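Local coordinates for HK97 Family Phage Portal Protein (PDB 3KDR) that probably forms, in twelve copies, the ring-shaped portal at one vertex of an HK97-type phage capsid, through which DNA would enter and leave, at residues V76-L81 with I93-D98; E118-V123 with E267-Q272. One frame throughout, in Å; residues are numbered along the deposited sequence.

Contact 1: residues V76-L81 with I93-D98; sequences VACWAL and IHIPLD. With SO4 (sulfate ion), chain I.
Trp79 and His94 form a non-hydrogen-bonded pair of two antiparallel strands, their CA atoms 4.2 Å apart. Their side chains rise from the same side of the sheet and cross at about a right angle; the indole meets His94 through Trp79 CD1, 3.9 Å from His94 CA and close to CB, so it touches the histidine's backbone and CB, not its ring. With CG of His94 anti to the backbone N (chi1 167°), the imidazole is carried toward Cys78, His94 CD2 lying 3.8 Å from Cys78 O, and ND1 points to a bound sulfate; the modelled distance is implausibly short, so only the proximity is secure. On the other face, Ala80 CB lies 3.8 Å from Ile95 CG2, and Cys78 CB meets Ile95 CG1 at 3.9 Å. Ala80 and Ile93 make a hydrogen-bonded pair: Ala80 N to Ile93 O is 2.7 Å, and Ile93 N to Ala80 O is 3.2 Å. Past the strand, Leu97 turns CD2 back to Val76 CG2 at 3.8 Å. The axes of strands 76-81 and 93-95 run at 131°, well short of strictly antiparallel. Both belong to the hairpin of strands 76-83 and 89-95; helix 60-74 lies against the Trp79 and His94 face, where Thr67 OG1 is hydrogen-bonded to Trp79 NE1 and Asp70 OD1 to His94 NE2, while strand 119-123 pairs with the other edge of strand 76-83.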
loop_
_atom_site.group_PDB
_atom_site.type_symbol
_atom_site.label_atom_id
_atom_site.label_comp_id
_atom_site.label_asym_id
_atom_site.label_seq_id
_atom_site.Cartn_x
_atom_site.Cartn_y
_atom_site.Cartn_z
ATOM N N VAL C 76 -46.193 14.916 6.093
ATOM C CA VAL C 76 -47.485 14.711 6.709
ATOM C C VAL C 76 -48.149 13.552 6.053
ATOM O O VAL C 76 -47.755 13.199 4.951
ATOM C CB VAL C 76 -48.380 15.884 6.460
ATOM C CG1 VAL C 76 -47.979 17.006 7.318
ATOM C CG2 VAL C 76 -48.294 16.244 5.011
ATOM N N ALA C 77 -49.160 12.979 6.712
ATOM C CA ALA C 77 -49.962 11.891 6.118
ATOM C C ALA C 77 -51.323 11.968 6.701
ATOM O O ALA C 77 -51.461 12.494 7.780
ATOM C CB ALA C 77 -49.368 10.549 6.402
ATOM N N CYS C 78 -52.324 11.452 5.986
ATOM C CA CYS C 78 -53.697 11.295 6.529
ATOM C C CYS C 78 -54.255 9.907 6.396
ATOM O O CYS C 78 -54.110 9.253 5.352
ATOM C CB CYS C 78 -54.649 12.182 5.778
ATOM S SG CYS C 78 -56.064 12.710 6.680
ATOM N N TRP C 79 -54.919 9.469 7.451
ATOM C CA TRP C 79 -55.783 8.284 7.397
ATOM C C TRP C 79 -57.182 8.811 7.462
ATOM O O TRP C 79 -57.441 9.744 8.217
ATOM C CB TRP C 79 -55.550 7.383 8.616
ATOM C CG TRP C 79 -54.303 6.641 8.592
ATOM C CD1 TRP C 79 -53.312 6.725 7.670
ATOM C CD2 TRP C 79 -53.894 5.682 9.527
ATOM N NE1 TRP C 79 -52.314 5.858 7.963
ATOM C CE2 TRP C 79 -52.637 5.209 9.115
ATOM C CE3 TRP C 79 -54.480 5.140 10.661
ATOM C CZ2 TRP C 79 -51.943 4.260 9.808
ATOM C CZ3 TRP C 79 -53.769 4.189 11.360
ATOM C CH2 TRP C 79 -52.521 3.756 10.926
ATOM N N ALA C 80 -58.084 8.231 6.686
ATOM C CA ALA C 80 -59.511 8.556 6.803
ATOM C C ALA C 80 -60.149 7.480 7.632
ATOM O O ALA C 80 -60.171 6.337 7.225
ATOM C CB ALA C 80 -60.154 8.624 5.473
ATOM N N LEU C 81 -60.666 7.844 8.786
ATOM C CA LEU C 81 -61.141 6.859 9.710
ATOM C C LEU C 81 -62.579 6.475 9.420
ATOM O O LEU C 81 -63.393 7.350 9.076
ATOM C CB LEU C 81 -61.080 7.385 11.123
ATOM C CG LEU C 81 -59.800 8.083 11.523
ATOM C CD1 LEU C 81 -60.017 8.522 12.914
ATOM C CD2 LEU C 81 -58.589 7.175 11.447
ATOM N N ILE C 93 -58.151 3.904 6.564
ATOM C CA ILE C 93 -57.374 3.790 5.370
ATOM C C ILE C 93 -56.573 5.029 5.103
ATOM O O ILE C 93 -57.027 6.126 5.324
ATOM C CB ILE C 93 -58.244 3.508 4.096
ATOM C CG1 ILE C 93 -59.239 4.631 3.835
ATOM C CG2 ILE C 93 -58.938 2.192 4.190
ATOM C CD1 ILE C 93 -59.680 4.694 2.372
ATOM N N HIS C 94 -55.391 4.833 4.571
ATOM C CA HIS C 94 -54.590 5.912 4.089
ATOM C C HIS C 94 -55.160 6.453 2.842
ATOM O O HIS C 94 -55.541 5.704 1.974
ATOM C CB HIS C 94 -53.221 5.394 3.744
ATOM C CG HIS C 94 -52.402 6.358 2.959
ATOM N ND1 HIS C 94 -52.402 6.366 1.590
ATOM C CD2 HIS C 94 -51.555 7.339 3.348
ATOM C CE1 HIS C 94 -51.605 7.328 1.166
ATOM N NE2 HIS C 94 -51.081 7.934 2.213
ATOM N N ILE C 95 -55.170 7.767 2.730
ATOM C CA ILE C 95 -55.672 8.435 1.530
ATOM C C ILE C 95 -54.601 9.363 0.993
ATOM O O ILE C 95 -53.801 9.913 1.749
ATOM C CB ILE C 95 -56.896 9.272 1.862
ATOM C CG1 ILE C 95 -56.575 10.292 2.970
ATOM C CG2 ILE C 95 -57.962 8.405 2.342
ATOM C CD1 ILE C 95 -57.583 11.354 3.140
ATOM N N PRO C 96 -54.596 9.585 -0.300
ATOM C CA PRO C 96 -53.456 10.275 -0.925
ATOM C C PRO C 96 -53.414 11.707 -0.584
ATOM O O PRO C 96 -54.458 12.280 -0.280
ATOM C CB PRO C 96 -53.756 10.144 -2.413
ATOM C CG PRO C 96 -54.611 8.904 -2.506
ATOM C CD PRO C 96 -55.460 8.928 -1.281
ATOM N N LEU C 97 -52.245 12.306 -0.674
ATOM C CA LEU C 97 -52.084 13.647 -0.213
ATOM C C LEU C 97 -52.898 14.595 -0.988
ATOM O O LEU C 97 -53.333 15.589 -0.437
ATOM C CB LEU C 97 -50.639 14.074 -0.299
ATOM C CG LEU C 97 -49.768 13.694 0.900
ATOM C CD1 LEU C 97 -48.281 13.801 0.523
ATOM C CD2 LEU C 97 -50.116 14.508 2.180
ATOM N N ASP C 98 -53.080 14.314 -2.274
ATOM C CA ASP C 98 -53.767 15.254 -3.174
ATOM C C ASP C 98 -55.253 15.265 -2.969
ATOM O O ASP C 98 -55.921 16.120 -3.497
ATOM C CB ASP C 98 -53.460 14.998 -4.645
ATOM C CG ASP C 98 -53.246 13.537 -4.959
ATOM O OD1 ASP C 98 -52.281 12.925 -4.363
ATOM O OD2 ASP C 98 -54.029 13.021 -5.807
HETATM S S SO4 I . -52.713 4.764 -1.394
HETATM O O1 SO4 I . -52.943 4.681 0.053
HETATM O O2 SO4 I . -51.843 3.639 -1.769
HETATM O O3 SO4 I . -54.035 4.641 -2.047
HETATM O O4 SO4 I . -51.992 6.021 -1.717
#

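Contact 2: residues E118-V123 with E267-Q272; sequences EVCIFV and EARLNQ
The C-terminal end of helix 247-270 packs against strand 119-123, an outermost strand of the three-stranded antiparallel sheet within this chain, and Arg269 makes most of the contact. Its CG starts anti to the backbone N (chi1 168°), and bends at chi2 and chi3 then carry the chain along the strand. Arg269 CG passes Phe122 CD1 at 3.5 Å, the arginine crossing the phenylalanine at about a right angle. Next, Arg269 CD comes close to Ile121 O. The guanidinium then presents one face to Cys120, whose SG stands 3.4 Å above its plane, offset toward the rim. The same sulfur lies over a face of the Phe122 ring, also near the rim, whereas Leu270 CD2 meets that ring at its edge, 3.9 Å from Phe122 CZ. Ring and guanidinium planes are 48° apart, which rules out a parallel stack. No hydrogen bond joins the two segments; even Arg269 NH1 and Ile121 N, 3.4 Å apart, are both donors. The charged end is instead met by Asp274, in a salt bridge through NH2. Between these segments the contact therefore rests mainly on van der Waals packing round a buried arginine, whose charge is probably balanced by that carboxylate just beyond the helix.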
loop_
_atom_site.group_PDB
_atom_site.type_symbol
_atom_site.label_atom_id
_atom_site.label_comp_id
_atom_site.label_asym_id
_atom_site.label_seq_id
_atom_site.Cartn_x
_atom_site.Cartn_y
_atom_site.Cartn_z
ATOM N N GLU C 118 -63.192 12.413 11.612
ATOM C CA GLU C 118 -63.385 11.398 10.619
ATOM C C GLU C 118 -62.027 11.157 10.028
ATOM O O GLU C 118 -61.894 10.434 9.034
ATOM C CB GLU C 118 -64.346 11.862 9.515
ATOM C CG GLU C 118 -65.882 11.542 9.640
ATOM C CD GLU C 118 -66.251 10.251 10.482
ATOM O OE1 GLU C 118 -66.208 9.090 9.958
ATOM O OE2 GLU C 118 -66.643 10.414 11.677
ATOM N N VAL C 119 -61.001 11.732 10.639
ATOM C CA VAL C 119 -59.702 11.789 10.009
ATOM C C VAL C 119 -58.612 11.689 11.042
ATOM O O VAL C 119 -58.806 12.121 12.156
ATOM C CB VAL C 119 -59.616 13.144 9.244
ATOM C CG1 VAL C 119 -58.802 14.153 9.996
ATOM C CG2 VAL C 119 -59.103 12.942 7.866
ATOM N N CYS C 120 -57.462 11.136 10.680
ATOM C CA CYS C 120 -56.276 11.190 11.570
ATOM C C CYS C 120 -55.031 11.574 10.852
ATOM O O CYS C 120 -54.625 10.886 9.942
ATOM C CB CYS C 120 -56.015 9.852 12.190
ATOM S SG CYS C 120 -54.501 9.702 13.171
ATOM N N ILE C 121 -54.423 12.672 11.264
ATOM C CA ILE C 121 -53.352 13.254 10.500
ATOM C C ILE C 121 -52.079 13.133 11.255
ATOM O O ILE C 121 -52.056 13.510 12.403
ATOM C CB ILE C 121 -53.598 14.716 10.243
ATOM C CG1 ILE C 121 -54.638 14.828 9.146
ATOM C CG2 ILE C 121 -52.278 15.439 9.842
ATOM C CD1 ILE C 121 -55.233 16.196 9.044
ATOM N N PHE C 122 -51.025 12.673 10.587
ATOM C CA PHE C 122 -49.741 12.408 11.178
ATOM C C PHE C 122 -48.734 13.453 10.749
ATOM O O PHE C 122 -48.653 13.772 9.595
ATOM C CB PHE C 122 -49.225 11.115 10.645
ATOM C CG PHE C 122 -50.030 9.936 11.009
ATOM C CD1 PHE C 122 -49.705 9.217 12.129
ATOM C CD2 PHE C 122 -51.053 9.481 10.211
ATOM C CE1 PHE C 122 -50.388 8.087 12.490
ATOM C CE2 PHE C 122 -51.749 8.340 10.568
ATOM C CZ PHE C 122 -51.408 7.653 11.708
ATOM N N VAL C 123 -47.919 13.925 11.677
ATOM C CA VAL C 123 -46.859 14.902 11.376
ATOM C C VAL C 123 -45.499 14.229 11.462
ATOM O O VAL C 123 -45.206 13.547 12.416
ATOM C CB VAL C 123 -46.868 16.023 12.396
ATOM C CG1 VAL C 123 -45.704 16.911 12.224
ATOM C CG2 VAL C 123 -48.160 16.804 12.312
ATOM N N GLU C 267 -46.210 6.570 16.232
ATOM C CA GLU C 267 -46.670 6.103 17.543
ATOM C C GLU C 267 -47.279 7.211 18.303
ATOM O O GLU C 267 -48.309 7.022 18.962
ATOM C CB GLU C 267 -45.523 5.627 18.395
ATOM C CG GLU C 267 -45.189 4.192 18.190
ATOM C CD GLU C 267 -43.856 3.802 18.825
ATOM O OE1 GLU C 267 -43.105 4.700 19.309
ATOM O OE2 GLU C 267 -43.576 2.576 18.836
ATOM N N ALA C 268 -46.610 8.362 18.237
ATOM C CA ALA C 268 -46.982 9.533 19.004
ATOM C C ALA C 268 -48.427 9.909 18.764
ATOM O O ALA C 268 -49.142 10.229 19.715
ATOM C CB ALA C 268 -46.137 10.636 18.628
ATOM N N ARG C 269 -48.824 9.854 17.490
ATOM C CA ARG C 269 -50.095 10.341 17.015
ATOM C C ARG C 269 -51.093 9.314 17.362
ATOM O O ARG C 269 -52.199 9.651 17.734
ATOM C CB ARG C 269 -50.040 10.585 15.511
ATOM C CG ARG C 269 -51.317 10.819 14.798
ATOM C CD ARG C 269 -52.028 12.112 15.177
ATOM N NE ARG C 269 -53.181 11.795 15.981
ATOM C CZ ARG C 269 -54.401 12.128 15.689
ATOM N NH1 ARG C 269 -54.684 12.823 14.620
ATOM N NH2 ARG C 269 -55.347 11.777 16.508
ATOM N N LEU C 270 -50.709 8.050 17.236
ATOM C CA LEU C 270 -51.634 6.937 17.464
ATOM C C LEU C 270 -51.917 6.852 18.924
ATOM O O LEU C 270 -52.967 6.374 19.343
ATOM C CB LEU C 270 -51.028 5.622 17.037
ATOM C CG LEU C 270 -50.939 5.367 15.535
ATOM C CD1 LEU C 270 -50.535 3.919 15.233
ATOM C CD2 LEU C 270 -52.236 5.667 14.905
ATOM N N ASN C 271 -50.979 7.344 19.724
ATOM C CA ASN C 271 -51.160 7.297 21.165
ATOM C C ASN C 271 -51.786 8.553 21.747
ATOM O O ASN C 271 -51.512 8.937 22.866
ATOM C CB ASN C 271 -49.864 6.929 21.848
ATOM C CG ASN C 271 -49.681 5.469 21.922
ATOM O OD1 ASN C 271 -48.655 4.942 21.558
ATOM N ND2 ASN C 271 -50.693 4.786 22.378
ATOM N N GLN C 272 -52.703 9.141 21.016
ATOM C CA GLN C 272 -53.507 10.224 21.517
ATOM C C GLN C 272 -54.937 9.708 21.678
ATOM O O GLN C 272 -55.359 8.769 21.029
ATOM C CB GLN C 272 -53.507 11.352 20.506
ATOM C CG GLN C 272 -52.221 12.059 20.342
ATOM C CD GLN C 272 -52.099 13.231 21.311
ATOM O OE1 GLN C 272 -53.083 13.898 21.648
ATOM N NE2 GLN C 272 -50.881 13.489 21.764
#

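Both contacts use the same small sheet: strand 76-83 is its middle member, with contact 1 across one edge and strand 119-123 of contact 2 along the other. Their centres are 11 Å apart, and Trp79 O to Cys120 N, at 2.8 Å, is a probable hydrogen bond between them; the Trp79 and Phe122 rings also meet edge-to-face. Contact 1 is local in sequence, partly buried and tied by backbone hydrogen bonds. Contact 2 brings together segments 144 residues apart, is buried, and rests mainly on side-chain packing, without a hydrogen bond between its segments. No other chain touches contact 1, whereas Ala55 of a second subunit packs on Arg269 and Val119 in contact 2.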